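Local coordinates for acetamidase (Bacillus halodurans, PDB 2II1), which binds calcium and is probably a hydrolase of non-peptide carbon-nitrogen bonds in linear amides, at residues D40-E45 against V89-P94; F111-D116 against V197-T202; D116-S121 against L183-G188. One frame throughout, in Å; residues are numbered along the deposited sequence.

Contact 1 (D40-E45 against V89-P94); sequences DQITNE and VMTAAP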
loop_
_atom_site.group_PDB
_atom_site.type_symbol
_atom_site.label_atom_id
_atom_site.label_comp_id
_atom_site.label_asym_id
_atom_site.label_seq_id
_atom_site.Cartn_x
_atom_site.Cartn_y
_atom_site.Cartn_z
ATOM N N ASP A 40 1.650 -23.368 -18.459
ATOM C CA ASP A 40 0.949 -24.598 -18.057
ATOM C C ASP A 40 1.904 -25.816 -17.825
ATOM O O ASP A 40 1.492 -27.000 -17.880
ATOM C CB ASP A 40 -0.187 -24.898 -19.069
ATOM C CG ASP A 40 -1.164 -23.711 -19.257
ATOM O OD1 ASP A 40 -1.392 -22.910 -18.320
ATOM O OD2 ASP A 40 -1.730 -23.582 -20.363
ATOM N N GLN A 41 3.177 -25.510 -17.539
ATOM C CA GLN A 41 4.216 -26.531 -17.397
ATOM C C GLN A 41 4.162 -27.295 -16.083
ATOM O O GLN A 41 4.576 -28.455 -16.027
ATOM C CB GLN A 41 5.599 -25.910 -17.546
ATOM C CG GLN A 41 5.882 -25.466 -18.963
ATOM C CD GLN A 41 7.269 -24.929 -19.115
ATOM O OE1 GLN A 41 8.212 -25.699 -19.200
ATOM N NE2 GLN A 41 7.409 -23.608 -19.125
ATOM N N ILE A 42 3.682 -26.644 -15.025
ATOM C CA ILE A 42 3.566 -27.278 -13.726
ATOM C C ILE A 42 2.141 -27.808 -13.537
ATOM O O ILE A 42 1.187 -27.038 -13.436
ATOM C CB ILE A 42 3.955 -26.304 -12.591
ATOM C CG1 ILE A 42 5.260 -25.571 -12.956
ATOM C CG2 ILE A 42 4.103 -27.058 -11.272
ATOM C CD1 ILE A 42 5.945 -24.852 -11.819
ATOM N N THR A 43 2.015 -29.135 -13.507
ATOM C CA THR A 43 0.727 -29.821 -13.329
ATOM C C THR A 43 0.672 -30.730 -12.086
ATOM O O THR A 43 -0.360 -31.344 -11.803
ATOM C CB THR A 43 0.489 -30.728 -14.532
ATOM O OG1 THR A 43 1.561 -31.670 -14.594
ATOM C CG2 THR A 43 0.450 -29.914 -15.840
ATOM N N ASN A 44 1.777 -30.801 -11.353
ATOM C CA ASN A 44 1.978 -31.770 -10.278
ATOM C C ASN A 44 2.868 -31.174 -9.170
ATOM O O ASN A 44 3.813 -30.454 -9.466
ATOM C CB ASN A 44 2.558 -33.062 -10.881
ATOM C CG ASN A 44 3.676 -33.668 -10.059
ATOM O OD1 ASN A 44 4.850 -33.484 -10.376
ATOM N ND2 ASN A 44 3.321 -34.420 -9.011
ATOM N N GLU A 45 2.567 -31.484 -7.904
ATOM C CA GLU A 45 3.206 -30.813 -6.747
ATOM C C GLU A 45 4.657 -31.271 -6.427
ATOM O O GLU A 45 5.347 -30.656 -5.607
ATOM C CB GLU A 45 2.317 -30.958 -5.505
ATOM C CG GLU A 45 0.990 -30.170 -5.554
ATOM C CD GLU A 45 0.278 -30.113 -4.195
ATOM O OE1 GLU A 45 0.532 -31.011 -3.362
ATOM O OE2 GLU A 45 -0.540 -29.190 -3.946
ATOM N N VAL A 89 -1.840 -22.690 -9.187
ATOM C CA VAL A 89 -0.506 -23.180 -8.787
ATOM C C VAL A 89 0.327 -22.027 -8.165
ATOM O O VAL A 89 0.299 -20.864 -8.630
ATOM C CB VAL A 89 0.294 -23.819 -9.985
ATOM C CG1 VAL A 89 1.653 -24.341 -9.542
ATOM C CG2 VAL A 89 -0.486 -24.954 -10.650
HETATM N N MSE A 90 1.021 -22.358 -7.080
HETATM C CA MSE A 90 2.002 -21.478 -6.484
HETATM C C MSE A 90 3.320 -22.227 -6.283
HETATM O O MSE A 90 3.341 -23.448 -6.035
HETATM C CB MSE A 90 1.528 -20.938 -5.126
HETATM C CG MSE A 90 0.286 -20.060 -5.173
HETATM SE SE MSE A 90 -0.077 -19.162 -3.452
HETATM C CE MSE A 90 1.164 -17.747 -3.681
ATOM N N THR A 91 4.399 -21.449 -6.384
ATOM C CA THR A 91 5.751 -21.894 -6.163
ATOM C C THR A 91 6.474 -20.994 -5.116
ATOM O O THR A 91 6.535 -19.765 -5.267
ATOM C CB THR A 91 6.560 -21.897 -7.504
ATOM O OG1 THR A 91 6.793 -20.553 -7.932
ATOM C CG2 THR A 91 5.827 -22.648 -8.589
ATOM N N ALA A 92 6.987 -21.627 -4.055
ATOM C CA ALA A 92 7.921 -20.999 -3.110
ATOM C C ALA A 92 9.342 -21.473 -3.436
ATOM O O ALA A 92 9.599 -22.675 -3.378
ATOM C CB ALA A 92 7.560 -21.368 -1.662
ATOM N N ALA A 93 10.240 -20.528 -3.773
ATOM C CA ALA A 93 11.649 -20.815 -4.157
ATOM C C ALA A 93 12.637 -19.998 -3.330
ATOM O O ALA A 93 12.627 -18.772 -3.416
ATOM C CB ALA A 93 11.878 -20.518 -5.644
ATOM N N PRO A 94 13.486 -20.666 -2.533
ATOM C CA PRO A 94 14.628 -20.003 -1.902
ATOM C C PRO A 94 15.402 -19.170 -2.930
ATOM O O PRO A 94 15.535 -19.593 -4.079
ATOM C CB PRO A 94 15.452 -21.179 -1.393
ATOM C CG PRO A 94 14.456 -22.211 -1.114
ATOM C CD PRO A 94 13.420 -22.087 -2.149
#
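Ile-42 crosses the side chains of Val-89 and Thr-91 at a slant and meets each with a different branch. Its short branch comes up to the valine, CG2 lying 4.0 Å from Val-89 CG1. The longer branch runs on to the threonine, where CD1 stops 3.9 Å from Thr-91 CG2. This division of labour follows from the torsions of the isoleucine: CG1 lies beside the backbone N (chi1 -46°) and carries CD1 onward in an extended course (chi2 -165°), while CG2 is opposed to that N. Val-89 answers with both methyls: CG1 meets the isoleucine side chain and CG2 rests 3.9 Å from the carbonyl oxygen Ile-42 O, touching the backbone of the loop as well. In Thr-91 the hydroxyl sits between the backbone N and the carbonyl carbon (chi1 70°), which leaves the methyl CG2 as the group that meets the isoleucine. All three residues are buried, and the side chains meet through carbon alone.

Two positions apart on strand 87-92, Val-89 and Thr-91 present their side chains on one face of the strand. Leu-49 packs on Thr-91, and Ile-42 also touches Thr-108 of the adjacent strand 107-114. The intervening selenomethionine, Met-90, points away and packs on Phe-111 and on Met-263 of the second subunit. Val-89 also bonds through its backbone to Glu-198, a calcium ligand. The arrangement is that of a long irregular connection, here between strands 28-34 and 60-67, folding an isoleucine down onto one face of a small antiparallel sheet.

Contact 2 (F111-D116 against V197-T202); sequences FPIEGD and VEIAGT. With CA (calcium ion), chain F.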
loop_
_atom_site.group_PDB
_atom_site.type_symbol
_atom_site.label_atom_id
_atom_site.label_comp_id
_atom_site.label_asym_id
_atom_site.label_seq_id
_atom_site.Cartn_x
_atom_site.Cartn_y
_atom_site.Cartn_z
ATOM N N PHE A 111 -3.969 -25.473 -6.135
ATOM C CA PHE A 111 -5.144 -24.890 -5.509
ATOM C C PHE A 111 -6.324 -25.178 -6.397
ATOM O O PHE A 111 -6.487 -24.539 -7.438
ATOM C CB PHE A 111 -5.009 -23.363 -5.342
ATOM C CG PHE A 111 -3.912 -22.964 -4.427
ATOM C CD1 PHE A 111 -2.588 -23.021 -4.860
ATOM C CD2 PHE A 111 -4.180 -22.564 -3.128
ATOM C CE1 PHE A 111 -1.541 -22.681 -4.018
ATOM C CE2 PHE A 111 -3.137 -22.217 -2.273
ATOM C CZ PHE A 111 -1.802 -22.282 -2.716
ATOM N N PRO A 112 -7.140 -26.153 -6.001
ATOM C CA PRO A 112 -8.463 -26.299 -6.623
ATOM C C PRO A 112 -9.323 -25.033 -6.498
ATOM O O PRO A 112 -9.356 -24.384 -5.434
ATOM C CB PRO A 112 -9.116 -27.449 -5.853
ATOM C CG PRO A 112 -8.100 -27.975 -4.895
ATOM C CD PRO A 112 -6.856 -27.158 -4.962
ATOM N N ILE A 113 -10.002 -24.693 -7.582
ATOM C CA ILE A 113 -11.002 -23.641 -7.569
ATOM C C ILE A 113 -12.334 -24.335 -7.427
ATOM O O ILE A 113 -12.629 -25.237 -8.200
ATOM C CB ILE A 113 -11.000 -22.839 -8.869
ATOM C CG1 ILE A 113 -9.618 -22.261 -9.114
ATOM C CG2 ILE A 113 -12.053 -21.730 -8.819
ATOM C CD1 ILE A 113 -8.912 -21.801 -7.857
ATOM N N GLU A 114 -13.112 -23.925 -6.425
ATOM C CA GLU A 114 -14.367 -24.575 -6.082
ATOM C C GLU A 114 -15.384 -23.511 -5.711
ATOM O O GLU A 114 -15.196 -22.807 -4.720
ATOM C CB GLU A 114 -14.107 -25.493 -4.892
ATOM C CG GLU A 114 -15.003 -26.675 -4.736
ATOM C CD GLU A 114 -14.475 -27.562 -3.640
ATOM O OE1 GLU A 114 -13.556 -28.369 -3.923
ATOM O OE2 GLU A 114 -14.919 -27.388 -2.485
ATOM N N GLY A 115 -16.462 -23.398 -6.486
ATOM C CA GLY A 115 -17.443 -22.330 -6.263
ATOM C C GLY A 115 -16.758 -20.994 -6.451
ATOM O O GLY A 115 -15.992 -20.823 -7.403
ATOM N N ASP A 116 -16.987 -20.060 -5.527
ATOM C CA ASP A 116 -16.293 -18.790 -5.547
ATOM C C ASP A 116 -15.044 -18.776 -4.651
ATOM O O ASP A 116 -14.712 -17.720 -4.130
ATOM C CB ASP A 116 -17.242 -17.687 -5.098
ATOM N N VAL A 197 -1.895 -16.888 -7.030
ATOM C CA VAL A 197 -2.344 -18.220 -7.360
ATOM C C VAL A 197 -2.389 -18.205 -8.888
ATOM O O VAL A 197 -3.277 -17.606 -9.460
ATOM C CB VAL A 197 -3.733 -18.552 -6.761
ATOM C CG1 VAL A 197 -4.157 -19.964 -7.150
ATOM C CG2 VAL A 197 -3.689 -18.387 -5.241
ATOM N N GLU A 198 -1.414 -18.831 -9.530
ATOM C CA GLU A 198 -1.245 -18.753 -10.995
ATOM C C GLU A 198 -2.226 -19.687 -11.694
ATOM O O GLU A 198 -2.313 -20.869 -11.336
ATOM C CB GLU A 198 0.165 -19.146 -11.388
ATOM C CG GLU A 198 1.254 -18.384 -10.649
ATOM C CD GLU A 198 1.299 -16.921 -11.036
ATOM O OE1 GLU A 198 0.830 -16.546 -12.137
ATOM O OE2 GLU A 198 1.786 -16.123 -10.233
ATOM N N ILE A 199 -2.921 -19.171 -12.714
ATOM C CA ILE A 199 -3.979 -19.919 -13.392
ATOM C C ILE A 199 -4.248 -19.458 -14.837
ATOM O O ILE A 199 -4.061 -18.309 -15.159
ATOM C CB ILE A 199 -5.288 -19.838 -12.557
ATOM C CG1 ILE A 199 -6.222 -21.014 -12.870
ATOM C CG2 ILE A 199 -5.974 -18.465 -12.704
ATOM C CD1 ILE A 199 -7.303 -21.185 -11.861
ATOM N N ALA A 200 -4.678 -20.384 -15.687
ATOM C CA ALA A 200 -5.113 -20.066 -17.035
ATOM C C ALA A 200 -6.588 -19.690 -17.048
ATOM O O ALA A 200 -7.352 -19.961 -16.116
ATOM C CB ALA A 200 -4.905 -21.245 -17.955
ATOM N N GLY A 201 -6.978 -19.074 -18.143
ATOM C CA GLY A 201 -8.331 -18.630 -18.303
ATOM C C GLY A 201 -8.583 -17.818 -19.549
ATOM O O GLY A 201 -7.831 -17.886 -20.529
ATOM N N THR A 202 -9.680 -17.059 -19.499
ATOM C CA THR A 202 -10.153 -16.292 -20.632
ATOM C C THR A 202 -10.579 -14.888 -20.189
ATOM O O THR A 202 -11.313 -14.718 -19.211
ATOM C CB THR A 202 -11.370 -16.992 -21.274
ATOM O OG1 THR A 202 -11.010 -18.327 -21.645
ATOM C CG2 THR A 202 -11.851 -16.223 -22.485
HETATM CA CA CA F . 1.546 -14.633 -12.071
HETATM O O HOH W 1 2.835 -13.384 -11.256
#
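Phe-111 and Val-197 meet where the aromatic side chain leaves its backbone: Val-197 CG1 lies 3.9 Å from Phe-111 CB and 4.1 Å from both CG and CD1, approaching the ring obliquely. Lys-109 adds a cation-pi interaction with the same ring. The other flat group, the carboxylate of Glu-198, grips calcium with both oxygens, OE1 at 2.0 Å and OE2 at 2.4 Å from the ion. OE2 in addition receives the backbone N-H of Gly-196, a second-shell bond that helps fix the rotation of the carboxylate. The chain of Glu-198 bends at chi2 (-68°) to bring it round to the metal.

Further along, Ile-113 and Ile-199 reach toward one another tip to tip, Ile-113 CG1 standing 3.8 Å from Ile-199 CD1. Ile-199 can span the gap because CG1 is opposed to its backbone N (chi1 -157°) and the chain then continues extended. Val-197 and Ile-199 thus face strand 107-114, whereas the glutamate between them turns to the ion. One water, Asp-182 and His-184 join Glu-198 there, so the apolar side of this segment backs directly onto a carboxylate-histidine calcium site.

Contact 3 (D116-S121 against L183-G188); sequences DDVVYS and LHAAMG. With CA (calcium ion), chain F.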
loop_
_atom_site.group_PDB
_atom_site.type_symbol
_atom_site.label_atom_id
_atom_site.label_comp_id
_atom_site.label_asym_id
_atom_site.label_seq_id
_atom_site.Cartn_x
_atom_site.Cartn_y
_atom_site.Cartn_z
ATOM N N ASP A 116 -16.987 -20.060 -5.527
ATOM C CA ASP A 116 -16.293 -18.790 -5.547
ATOM C C ASP A 116 -15.044 -18.776 -4.651
ATOM O O ASP A 116 -14.712 -17.720 -4.130
ATOM C CB ASP A 116 -17.242 -17.687 -5.098
ATOM N N ASP A 117 -14.396 -19.935 -4.447
ATOM C CA ASP A 117 -13.271 -20.091 -3.484
ATOM C C ASP A 117 -11.987 -20.623 -4.125
ATOM O O ASP A 117 -12.052 -21.442 -5.045
ATOM C CB ASP A 117 -13.660 -21.071 -2.347
ATOM C CG ASP A 117 -14.861 -20.600 -1.532
ATOM O OD1 ASP A 117 -14.919 -19.407 -1.165
ATOM O OD2 ASP A 117 -15.753 -21.416 -1.248
ATOM N N VAL A 118 -10.829 -20.166 -3.644
ATOM C CA VAL A 118 -9.540 -20.845 -3.883
ATOM C C VAL A 118 -9.252 -21.777 -2.683
ATOM O O VAL A 118 -9.114 -21.330 -1.526
ATOM C CB VAL A 118 -8.354 -19.847 -4.115
ATOM C CG1 VAL A 118 -7.029 -20.591 -4.293
ATOM C CG2 VAL A 118 -8.610 -18.901 -5.309
ATOM N N VAL A 119 -9.195 -23.083 -2.940
ATOM C CA VAL A 119 -9.000 -24.036 -1.860
ATOM C C VAL A 119 -7.502 -24.150 -1.493
ATOM O O VAL A 119 -6.710 -24.689 -2.280
ATOM C CB VAL A 119 -9.613 -25.426 -2.202
ATOM C CG1 VAL A 119 -9.383 -26.412 -1.028
ATOM C CG2 VAL A 119 -11.113 -25.298 -2.467
ATOM N N TYR A 120 -7.136 -23.628 -0.315
ATOM C CA TYR A 120 -5.751 -23.662 0.193
ATOM C C TYR A 120 -5.477 -24.967 0.954
ATOM O O TYR A 120 -4.464 -25.627 0.748
ATOM C CB TYR A 120 -5.494 -22.430 1.089
ATOM C CG TYR A 120 -4.106 -22.306 1.716
ATOM C CD1 TYR A 120 -3.743 -23.059 2.850
ATOM C CD2 TYR A 120 -3.172 -21.396 1.216
ATOM C CE1 TYR A 120 -2.455 -22.925 3.439
ATOM C CE2 TYR A 120 -1.903 -21.265 1.782
ATOM C CZ TYR A 120 -1.544 -22.037 2.889
ATOM O OH TYR A 120 -0.298 -21.874 3.453
ATOM N N SER A 121 -6.398 -25.318 1.838
ATOM C CA SER A 121 -6.342 -26.547 2.611
ATOM C C SER A 121 -7.758 -26.870 3.101
ATOM O O SER A 121 -8.719 -26.116 2.828
ATOM C CB SER A 121 -5.404 -26.402 3.804
ATOM O OG SER A 121 -5.873 -25.385 4.670
ATOM N N LEU A 183 -2.911 -14.552 -15.491
ATOM C CA LEU A 183 -4.104 -14.430 -14.672
ATOM C C LEU A 183 -3.849 -15.059 -13.303
ATOM O O LEU A 183 -3.051 -15.992 -13.200
ATOM C CB LEU A 183 -5.286 -15.121 -15.351
ATOM C CG LEU A 183 -5.678 -14.701 -16.767
ATOM C CD1 LEU A 183 -7.009 -15.373 -17.162
ATOM C CD2 LEU A 183 -5.783 -13.181 -16.901
ATOM N N HIS A 184 -4.512 -14.521 -12.266
ATOM C CA HIS A 184 -4.455 -15.065 -10.908
ATOM C C HIS A 184 -5.851 -15.222 -10.381
ATOM O O HIS A 184 -6.741 -14.435 -10.696
ATOM C CB HIS A 184 -3.692 -14.184 -9.932
ATOM C CG HIS A 184 -2.288 -13.904 -10.358
ATOM N ND1 HIS A 184 -1.675 -12.685 -10.158
ATOM C CD2 HIS A 184 -1.385 -14.676 -11.004
ATOM C CE1 HIS A 184 -0.446 -12.727 -10.644
ATOM N NE2 HIS A 184 -0.249 -13.921 -11.175
ATOM N N ALA A 185 -6.007 -16.251 -9.563
ATOM C CA ALA A 185 -7.251 -16.559 -8.902
ATOM C C ALA A 185 -7.300 -15.803 -7.561
ATOM O O ALA A 185 -8.373 -15.557 -6.993
ATOM C CB ALA A 185 -7.337 -18.072 -8.715
ATOM N N ALA A 186 -6.122 -15.421 -7.067
ATOM C CA ALA A 186 -6.001 -14.635 -5.874
ATOM C C ALA A 186 -4.600 -14.097 -5.803
ATOM O O ALA A 186 -3.665 -14.738 -6.304
ATOM C CB ALA A 186 -6.285 -15.486 -4.653
HETATM N N MSE A 187 -4.456 -12.931 -5.167
HETATM C CA MSE A 187 -3.152 -12.279 -4.963
HETATM C C MSE A 187 -3.379 -11.031 -4.116
HETATM O O MSE A 187 -4.338 -10.296 -4.320
HETATM C CB MSE A 187 -2.527 -11.840 -6.286
HETATM C CG MSE A 187 -1.024 -11.577 -6.208
HETATM SE SE MSE A 187 -0.461 -10.310 -7.573
HETATM C CE MSE A 187 -1.026 -8.606 -6.772
ATOM N N GLY A 188 -2.471 -10.796 -3.179
ATOM C CA GLY A 188 -2.499 -9.605 -2.344
ATOM C C GLY A 188 -1.463 -8.588 -2.768
ATOM O O GLY A 188 -0.493 -8.927 -3.439
HETATM CA CA CA F . 1.546 -14.633 -12.071
HETATM O O HOH W 1 2.835 -13.384 -11.256
#
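This is a small, buried contact, held by methyl groups, in which one valine on strand 117-119 fits against two consecutive alanines that follow His-184 in the chain. Val-118 does the touching with a single methyl: CG2 stands 3.7 Å from Ala-185 CB and 4.2 Å from Ala-186 CB, and it also comes within 3.8 Å of the carbonyl oxygen Ala-185 O. That methyl lies beside the backbone N of the valine, while CG1 is the branch set opposite that N (chi1 177°). In a regular extended strand, neighbouring residues would point to different faces, yet both alanine methyls are directed toward Val-118. The backbone of Ala-185 accounts for this: it leaves the extended conformation (psi -21°) and turns the chain before Ala-186 resumes it.

Strand 117-119 is an inner member of a four-stranded antiparallel sheet, flanked by strands 107-114 and 125-127, and Val-118 is packed by Phe-111, Ile-113 and Leu-126 from these neighbours. Beyond the strand comes a classic beta bulge, with Tyr-120 and Ser-121 both facing Leu-124. Ser-121 OG lies at the edge of the Tyr-120 ring, in its plane, and bonds to Leu-124 N. The phenol hydroxyl of Tyr-120 is hydrogen-bonded to the backbone oxygen of Glu-260 of the second subunit, so the bulge reaches the second subunit.

On the other segment, the residue immediately before the alanines is a metal ligand. His-184 NE2 binds calcium at 2.1 Å; a water sits 2.0 Å from the same ion, and Asp-182 and Glu-198 bind it too. The side chain of His-184 also packs on Met-131 of strand 131-136.

How the contacts relate
Along the chain contact 1 closes before contact 2 opens, and contact 3 is nested within the loop closed by contact 2, the two sharing Asp-116. All three draw on the antiparallel sheet formed by strands 87-92, 107-114, 117-119 and 125-127. Contacts 2 and 3 have centres about 6 Å apart and also share neighbouring strands 176-184 and 198-199, which bring Glu-198 and His-184 to one calcium ion. Contact 1 is centred about 14 Å from each; it touches contact 2 directly but not contact 3. The small sheet is thereby tied to the metal-binding strands, while contacts 1 and 3 also meet the second subunit.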